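Local coordinates for beta-N-acetylhexosaminidase (Beutenbergia cavernae, PDB 5BU9), which probably hydrolyses terminal non-reducing N-acetyl-D-hexosamine residues from N-acetyl-beta-D-hexosaminides, as a member of glycosyl hydrolase family 3, at residues Leu7-Val11 with Val312-Gln317. Numbering follows the deposited sequence.
Sequences LEQRV and VVAKAQ
Leu7 and Val11, one turn apart on the short N-terminal helix 7-12, pack against Val312, Val313 and Ala316 of helix 305-318, at the periphery of the TIM-barrel domain of this family 3 glycosidase. The N-to-C directions of the two segments differ by 126°, and their axes approach to 9.8 Å, bringing the start of the chain beside a helix some 300 residues later.

Apolar packing carries the contact. Val11 holds CG1 anti to its backbone N (chi1 171°), and this branch meets CG1 of Val312 at 3.7 Å. Its CB and both methyls also border CG2 of Val313, with CB 3.9 Å from that methyl. Phe322 and Val326 of helix 320-336 touch Val312 and Val11, respectively, extending the hydrophobic cluster. With an alanine at Val11, both methyls would be gone, which would probably open a gap beside Val312 CG1 and leave Val313 CG2 less tightly packed. One turn back, Leu7 spreads its two methyls over Ala316, CD1 lying 4.0 Å from Ala316 CB.

The polar edge is looser. Glu8, its chain bent at chi2, brings its carboxylate across the end of Gln317, the carboxylate and amide planes 72° apart. Glu8 OE1 and Gln317 NE2 remain 3.7 Å apart, a proximity rather than a hydrogen bond. Gln317 contributes more closely through its aliphatic stem, whose CG sits 3.5 Å from Leu7 CD2.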
loop_
_atom_site.group_PDB
_atom_site.type_symbol
_atom_site.label_atom_id
_atom_site.label_comp_id
_atom_site.label_asym_id
_atom_site.label_seq_id
_atom_site.Cartn_x
_atom_site.Cartn_y
_atom_site.Cartn_z
ATOM N N LEU A 7 9.641 -22.280 1.897
ATOM C CA LEU A 7 9.596 -21.437 0.695
ATOM C C LEU A 7 8.190 -20.897 0.427
ATOM O O LEU A 7 8.033 -19.703 0.223
ATOM C CB LEU A 7 10.074 -22.201 -0.536
ATOM C CG LEU A 7 9.973 -21.345 -1.792
ATOM C CD1 LEU A 7 10.808 -20.075 -1.645
ATOM C CD2 LEU A 7 10.462 -22.159 -2.958
ATOM N N GLU A 8 7.185 -21.785 0.454
ATOM C CA GLU A 8 5.797 -21.428 0.140
ATOM C C GLU A 8 5.307 -20.340 1.095
ATOM O O GLU A 8 4.699 -19.357 0.683
ATOM C CB GLU A 8 4.868 -22.656 0.224
ATOM C CG GLU A 8 4.981 -23.644 -0.938
ATOM C CD GLU A 8 6.231 -24.524 -0.866
ATOM O OE1 GLU A 8 6.499 -25.212 -1.877
ATOM O OE2 GLU A 8 6.947 -24.536 0.175
ATOM N N GLN A 9 5.601 -20.520 2.379
ATOM C CA GLN A 9 5.177 -19.574 3.388
ATOM C C GLN A 9 5.903 -18.229 3.246
ATOM O O GLN A 9 5.295 -17.188 3.488
ATOM C CB GLN A 9 5.392 -20.168 4.774
ATOM C CG GLN A 9 4.414 -21.291 5.101
ATOM C CD GLN A 9 4.858 -22.064 6.309
ATOM O OE1 GLN A 9 6.034 -22.055 6.635
ATOM N NE2 GLN A 9 3.927 -22.728 6.989
ATOM N N ARG A 10 7.173 -18.231 2.835
ATOM C CA ARG A 10 7.889 -16.962 2.653
ATOM C C ARG A 10 7.312 -16.179 1.474
ATOM O O ARG A 10 7.028 -14.984 1.593
ATOM C CB ARG A 10 9.395 -17.194 2.464
ATOM C CG ARG A 10 10.070 -17.790 3.691
ATOM C CD ARG A 10 11.601 -17.671 3.669
ATOM N NE ARG A 10 12.241 -18.294 2.506
ATOM C CZ ARG A 10 12.572 -19.588 2.396
ATOM N NH1 ARG A 10 12.317 -20.448 3.364
ATOM N NH2 ARG A 10 13.170 -20.037 1.299
ATOM N N VAL A 11 7.099 -16.861 0.350
ATOM C CA VAL A 11 6.410 -16.257 -0.773
ATOM C C VAL A 11 5.055 -15.699 -0.306
ATOM O O VAL A 11 4.703 -14.557 -0.607
ATOM C CB VAL A 11 6.227 -17.256 -1.903
ATOM C CG1 VAL A 11 5.317 -16.659 -2.949
ATOM C CG2 VAL A 11 7.558 -17.578 -2.511
ATOM N N VAL A 312 5.043 -17.331 -8.328
ATOM C CA VAL A 312 6.204 -16.782 -7.631
ATOM C C VAL A 312 6.949 -17.926 -6.946
ATOM O O VAL A 312 8.175 -17.966 -7.000
ATOM C CB VAL A 312 5.832 -15.668 -6.637
ATOM C CG1 VAL A 312 7.069 -15.237 -5.848
ATOM C CG2 VAL A 312 5.282 -14.450 -7.401
ATOM N N VAL A 313 6.218 -18.882 -6.367
ATOM C CA VAL A 313 6.842 -20.076 -5.798
ATOM C C VAL A 313 7.608 -20.833 -6.866
ATOM O O VAL A 313 8.769 -21.183 -6.671
ATOM C CB VAL A 313 5.812 -21.029 -5.138
ATOM C CG1 VAL A 313 6.479 -22.393 -4.826
ATOM C CG2 VAL A 313 5.276 -20.438 -3.888
ATOM N N ALA A 314 6.968 -21.090 -8.006
ATOM C CA ALA A 314 7.608 -21.914 -9.028
ATOM C C ALA A 314 8.874 -21.243 -9.560
ATOM O O ALA A 314 9.875 -21.918 -9.818
ATOM C CB ALA A 314 6.646 -22.216 -10.163
ATOM N N LYS A 315 8.868 -19.917 -9.694
ATOM C CA LYS A 315 10.073 -19.271 -10.228
ATOM C C LYS A 315 11.229 -19.273 -9.198
ATOM O O LYS A 315 12.374 -19.387 -9.580
ATOM C CB LYS A 315 9.769 -17.855 -10.692
ATOM C CG LYS A 315 10.995 -17.110 -11.343
ATOM C CD LYS A 315 10.622 -15.715 -11.756
ATOM C CE LYS A 315 11.808 -14.911 -12.257
ATOM N NZ LYS A 315 12.270 -15.340 -13.579
ATOM N N ALA A 316 10.901 -19.174 -7.912
ATOM C CA ALA A 316 11.884 -19.274 -6.847
ATOM C C ALA A 316 12.516 -20.650 -6.893
ATOM O O ALA A 316 13.699 -20.774 -6.671
ATOM C CB ALA A 316 11.254 -19.025 -5.473
ATOM N N GLN A 317 11.734 -21.685 -7.189
ATOM C CA GLN A 317 12.285 -23.042 -7.219
ATOM C C GLN A 317 13.243 -23.301 -8.425
ATOM O O GLN A 317 14.168 -24.105 -8.324
ATOM C CB GLN A 317 11.143 -24.058 -7.210
ATOM C CG GLN A 317 10.354 -24.128 -5.898
ATOM C CD GLN A 317 9.030 -24.901 -6.054
ATOM O OE1 GLN A 317 8.495 -25.035 -7.163
ATOM N NE2 GLN A 317 8.504 -25.407 -4.945
#